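Local coordinates for lipoprotein (Mycoplasma mycoides subsp. capri, PDB 7ADK), which is probably a membrane-anchored lipoprotein peptidase of the PA clan, related to chymotrypsin-like proteases, at residues N275-L287 and K581-V593. Sequence-based numbering, arbitrary orientation.
Sequences NEKAKTVGLARTL and KITNNYSESDKKV
Lys591 NZ is gripped by two groups of the facing loop: it forms a salt bridge with Glu276 OE1 at 2.8 Å, on the syn side of the carboxylate, and donates a hydrogen bond to Thr280 OG1 at 3.1 Å. Lysine suits this place because its chain, fully extended beyond CG, spans the gap between the backbones and lays its CD against Thr280 CG2. The Thr280 hydroxyl is itself held, since OG1 donates to Asn275 O and so offers its oxygen to the ammonium group.

The same lysine, the centre of an inverse gamma turn, also contributes its backbone. Arg285 NE donates to Lys591 O over 3.1 Å, an almost straight bond (168°) that nevertheless meets the oxygen well above the carbonyl plane. Arg285 bends at chi2 (-66°), turning its chain toward Tyr586, where CD packs 3.4 Å from CD1 of the ring. Guanidinium and ring planes lie 35° apart, and Ser589 OG sits over one guanidinium face, close to NH2 but too poorly angled for a hydrogen bond. The Tyr586 hydroxyl accepts from Val593 N and also bonds to Met429 O, tying the turn to strand 421-433.

Farther along, the small methyl of Ala284 lets Asn584 come close, CB to CB at 3.8 Å. Asparagine carries both donor and acceptor: ND2 donates to Leu467 O and OD1 accepts from Ser469 N. Leu287 adds an apolar end, with CD2 3.9 Å from Thr583 CA.

This largely buried contact joins the loop leading into strand 289-293 to the turns that follow helix 575-582 and run on to strand 594-595. Strands 421-433 and 461-467 of the antiparallel sheet pack against it, as does strand 761-765 of the mixed sheet, where Arg764 touches Val281, Arg285 and Val593.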
loop_
_atom_site.group_PDB
_atom_site.type_symbol
_atom_site.label_atom_id
_atom_site.label_comp_id
_atom_site.label_asym_id
_atom_site.label_seq_id
_atom_site.Cartn_x
_atom_site.Cartn_y
_atom_site.Cartn_z
ATOM N N ASN B 275 -14.391 15.377 10.156
ATOM C CA ASN B 275 -15.730 14.783 10.183
ATOM C C ASN B 275 -16.569 15.078 8.927
ATOM O O ASN B 275 -17.301 14.233 8.432
ATOM C CB ASN B 275 -16.418 15.252 11.472
ATOM C CG ASN B 275 -17.569 14.347 11.854
ATOM O OD1 ASN B 275 -18.622 14.323 11.243
ATOM N ND2 ASN B 275 -17.417 13.579 12.902
ATOM N N GLU B 276 -16.435 16.265 8.352
ATOM C CA GLU B 276 -17.155 16.631 7.124
ATOM C C GLU B 276 -16.634 15.873 5.892
ATOM O O GLU B 276 -17.283 15.852 4.857
ATOM C CB GLU B 276 -17.135 18.146 6.886
ATOM C CG GLU B 276 -17.408 19.040 8.107
ATOM C CD GLU B 276 -18.607 18.634 8.994
ATOM O OE1 GLU B 276 -19.670 18.206 8.495
ATOM O OE2 GLU B 276 -18.497 18.767 10.231
ATOM N N LYS B 277 -15.460 15.226 5.994
ATOM C CA LYS B 277 -14.889 14.356 4.953
ATOM C C LYS B 277 -15.308 12.909 5.152
ATOM O O LYS B 277 -15.664 12.247 4.198
ATOM C CB LYS B 277 -13.357 14.420 4.933
ATOM C CG LYS B 277 -12.786 15.815 4.723
ATOM C CD LYS B 277 -11.244 15.877 4.694
ATOM C CE LYS B 277 -10.596 15.710 3.311
ATOM N NZ LYS B 277 -10.475 16.993 2.567
ATOM N N ALA B 278 -15.298 12.384 6.360
ATOM C CA ALA B 278 -15.793 11.050 6.659
ATOM C C ALA B 278 -16.279 11.021 8.096
ATOM O O ALA B 278 -15.795 11.773 8.922
ATOM C CB ALA B 278 -14.700 10.031 6.406
ATOM N N LYS B 279 -17.233 10.138 8.378
ATOM C CA LYS B 279 -18.245 10.308 9.435
ATOM C C LYS B 279 -19.335 11.316 8.978
ATOM O O LYS B 279 -20.411 11.347 9.570
ATOM C CB LYS B 279 -17.600 10.539 10.818
ATOM C CG LYS B 279 -18.489 10.259 12.043
ATOM C CD LYS B 279 -18.774 8.773 12.285
ATOM C CE LYS B 279 -19.528 8.583 13.598
ATOM N NZ LYS B 279 -19.590 7.166 14.016
ATOM N N THR B 280 -19.119 11.986 7.829
ATOM C CA THR B 280 -20.134 12.627 6.990
ATOM C C THR B 280 -20.081 12.197 5.515
ATOM O O THR B 280 -21.083 11.708 5.031
ATOM C CB THR B 280 -20.092 14.151 7.114
ATOM O OG1 THR B 280 -20.146 14.534 8.468
ATOM C CG2 THR B 280 -21.269 14.798 6.404
ATOM N N VAL B 281 -18.986 12.376 4.767
ATOM C CA VAL B 281 -19.033 12.318 3.276
ATOM C C VAL B 281 -18.611 10.999 2.626
ATOM O O VAL B 281 -19.360 10.444 1.832
ATOM C CB VAL B 281 -18.307 13.532 2.658
ATOM C CG1 VAL B 281 -17.953 13.391 1.180
ATOM C CG2 VAL B 281 -19.186 14.767 2.848
ATOM N N GLY B 282 -17.401 10.512 2.863
ATOM C CA GLY B 282 -16.856 9.312 2.216
ATOM C C GLY B 282 -17.188 8.006 2.902
ATOM O O GLY B 282 -16.831 6.919 2.471
ATOM N N LEU B 283 -17.872 8.146 4.013
ATOM C CA LEU B 283 -18.395 7.136 4.901
ATOM C C LEU B 283 -19.859 7.485 5.070
ATOM O O LEU B 283 -20.217 8.656 5.074
ATOM C CB LEU B 283 -17.580 7.195 6.202
ATOM C CG LEU B 283 -18.146 6.500 7.446
ATOM C CD1 LEU B 283 -17.058 6.483 8.517
ATOM C CD2 LEU B 283 -19.363 7.224 8.024
ATOM N N ALA B 284 -20.707 6.487 5.189
ATOM C CA ALA B 284 -22.155 6.659 5.154
ATOM C C ALA B 284 -22.791 7.168 3.853
ATOM O O ALA B 284 -23.861 6.685 3.530
ATOM C CB ALA B 284 -22.665 7.383 6.385
ATOM N N ARG B 285 -22.203 8.105 3.112
ATOM C CA ARG B 285 -22.905 8.805 2.030
ATOM C C ARG B 285 -22.355 8.480 0.656
ATOM O O ARG B 285 -23.103 8.009 -0.197
ATOM C CB ARG B 285 -22.946 10.320 2.280
ATOM C CG ARG B 285 -23.491 10.732 3.645
ATOM C CD ARG B 285 -24.953 10.418 3.897
ATOM N NE ARG B 285 -25.306 10.841 5.264
ATOM C CZ ARG B 285 -25.374 10.066 6.330
ATOM N NH1 ARG B 285 -25.742 8.823 6.283
ATOM N NH2 ARG B 285 -25.049 10.521 7.497
ATOM N N THR B 286 -21.069 8.682 0.414
ATOM C CA THR B 286 -20.410 8.257 -0.836
ATOM C C THR B 286 -20.084 6.787 -0.761
ATOM O O THR B 286 -18.951 6.354 -0.945
ATOM C CB THR B 286 -19.190 9.077 -1.221
ATOM O OG1 THR B 286 -19.551 10.420 -1.072
ATOM C CG2 THR B 286 -18.827 8.831 -2.686
ATOM N N LEU B 287 -21.093 6.037 -0.334
ATOM C CA LEU B 287 -20.892 4.767 0.301
ATOM C C LEU B 287 -20.193 3.820 -0.669
ATOM O O LEU B 287 -19.103 3.360 -0.312
ATOM C CB LEU B 287 -22.179 4.303 1.052
ATOM C CG LEU B 287 -23.449 3.815 0.324
ATOM C CD1 LEU B 287 -23.410 2.317 0.034
ATOM C CD2 LEU B 287 -24.671 4.020 1.199
ATOM N N LYS B 581 -28.097 -1.597 7.518
ATOM C CA LYS B 581 -26.665 -1.943 7.536
ATOM C C LYS B 581 -26.004 -1.805 6.163
ATOM O O LYS B 581 -24.860 -1.374 6.100
ATOM C CB LYS B 581 -26.463 -3.353 8.115
ATOM C CG LYS B 581 -26.762 -3.463 9.612
ATOM C CD LYS B 581 -25.780 -2.743 10.548
ATOM C CE LYS B 581 -24.389 -3.378 10.583
ATOM N NZ LYS B 581 -23.535 -2.741 11.595
ATOM N N ILE B 582 -26.693 -2.053 5.052
ATOM C CA ILE B 582 -26.217 -1.771 3.688
ATOM C C ILE B 582 -26.019 -0.267 3.468
ATOM O O ILE B 582 -24.948 0.191 3.070
ATOM C CB ILE B 582 -27.198 -2.367 2.642
ATOM C CG1 ILE B 582 -27.076 -3.898 2.609
ATOM C CG2 ILE B 582 -26.921 -1.833 1.236
ATOM C CD1 ILE B 582 -28.251 -4.624 1.957
ATOM N N THR B 583 -27.057 0.531 3.747
ATOM C CA THR B 583 -27.125 1.965 3.430
ATOM C C THR B 583 -26.531 2.873 4.511
ATOM O O THR B 583 -26.835 4.063 4.515
ATOM C CB THR B 583 -28.552 2.418 3.071
ATOM O OG1 THR B 583 -29.430 2.303 4.165
ATOM C CG2 THR B 583 -29.091 1.612 1.892
ATOM N N ASN B 584 -25.739 2.345 5.454
ATOM C CA ASN B 584 -25.184 3.065 6.613
ATOM C C ASN B 584 -26.236 3.923 7.344
ATOM O O ASN B 584 -25.963 5.007 7.856
ATOM C CB ASN B 584 -23.952 3.859 6.181
ATOM C CG ASN B 584 -22.646 3.097 6.170
ATOM O OD1 ASN B 584 -22.330 2.351 7.068
ATOM N ND2 ASN B 584 -21.789 3.344 5.217
ATOM N N ASN B 585 -27.468 3.435 7.359
ATOM C CA ASN B 585 -28.659 4.027 7.946
ATOM C C ASN B 585 -28.982 5.468 7.486
ATOM O O ASN B 585 -29.400 6.295 8.288
ATOM C CB ASN B 585 -28.615 3.824 9.463
ATOM C CG ASN B 585 -29.988 3.832 10.091
ATOM O OD1 ASN B 585 -31.025 3.907 9.458
ATOM N ND2 ASN B 585 -30.057 3.728 11.384
ATOM N N TYR B 586 -28.822 5.768 6.195
ATOM C CA TYR B 586 -29.145 7.090 5.610
ATOM C C TYR B 586 -30.587 7.568 5.864
ATOM O O TYR B 586 -30.853 8.770 5.931
ATOM C CB TYR B 586 -28.864 7.031 4.097
ATOM C CG TYR B 586 -29.086 8.338 3.368
ATOM C CD1 TYR B 586 -28.243 9.438 3.604
ATOM C CD2 TYR B 586 -30.062 8.444 2.357
ATOM C CE1 TYR B 586 -28.376 10.619 2.854
ATOM C CE2 TYR B 586 -30.207 9.632 1.612
ATOM C CZ TYR B 586 -29.358 10.722 1.868
ATOM O OH TYR B 586 -29.435 11.873 1.159
ATOM N N SER B 587 -31.534 6.661 6.063
ATOM C CA SER B 587 -32.901 6.986 6.488
ATOM C C SER B 587 -32.948 7.738 7.817
ATOM O O SER B 587 -33.586 8.782 7.916
ATOM C CB SER B 587 -33.726 5.709 6.607
ATOM O OG SER B 587 -35.058 5.976 6.966
ATOM N N GLU B 588 -32.280 7.234 8.849
ATOM C CA GLU B 588 -32.365 7.768 10.213
ATOM C C GLU B 588 -31.247 8.744 10.574
ATOM O O GLU B 588 -31.376 9.497 11.537
ATOM C CB GLU B 588 -32.433 6.616 11.228
ATOM C CG GLU B 588 -33.634 5.685 11.041
ATOM C CD GLU B 588 -34.942 6.455 10.864
ATOM O OE1 GLU B 588 -35.305 7.251 11.753
ATOM O OE2 GLU B 588 -35.607 6.279 9.825
ATOM N N SER B 589 -30.290 8.988 9.676
ATOM C CA SER B 589 -29.429 10.186 9.685
ATOM C C SER B 589 -30.136 11.550 9.460
ATOM O O SER B 589 -31.052 11.669 8.637
ATOM C CB SER B 589 -28.332 10.010 8.647
ATOM O OG SER B 589 -27.496 11.142 8.701
ATOM N N ASP B 590 -29.636 12.622 10.097
ATOM C CA ASP B 590 -30.011 14.009 9.774
ATOM C C ASP B 590 -29.144 14.677 8.680
ATOM O O ASP B 590 -29.658 15.554 7.982
ATOM C CB ASP B 590 -30.064 14.869 11.053
ATOM C CG ASP B 590 -31.360 14.733 11.863
ATOM O OD1 ASP B 590 -31.592 15.555 12.781
ATOM O OD2 ASP B 590 -32.173 13.831 11.594
ATOM N N LYS B 591 -27.866 14.303 8.510
ATOM C CA LYS B 591 -26.955 14.855 7.486
ATOM C C LYS B 591 -27.228 14.281 6.084
ATOM O O LYS B 591 -26.324 13.782 5.415
ATOM C CB LYS B 591 -25.478 14.724 7.897
ATOM C CG LYS B 591 -25.035 15.585 9.088
ATOM C CD LYS B 591 -23.505 15.734 9.094
ATOM C CE LYS B 591 -22.952 16.631 10.201
ATOM N NZ LYS B 591 -21.480 16.759 10.133
ATOM N N LYS B 592 -28.480 14.341 5.627
ATOM C CA LYS B 592 -28.892 14.040 4.243
ATOM C C LYS B 592 -28.356 15.081 3.264
ATOM O O LYS B 592 -28.098 16.221 3.661
ATOM C CB LYS B 592 -30.403 13.893 4.130
ATOM C CG LYS B 592 -30.913 12.658 4.880
ATOM C CD LYS B 592 -32.378 12.381 4.545
ATOM C CE LYS B 592 -32.859 11.104 5.212
ATOM N NZ LYS B 592 -32.958 11.228 6.669
ATOM N N VAL B 593 -28.178 14.694 1.997
ATOM C CA VAL B 593 -27.588 15.610 1.011
ATOM C C VAL B 593 -28.504 16.774 0.641
ATOM O O VAL B 593 -29.731 16.663 0.644
ATOM C CB VAL B 593 -27.093 14.912 -0.260
ATOM C CG1 VAL B 593 -26.162 13.759 0.072
ATOM C CG2 VAL B 593 -28.188 14.387 -1.175
#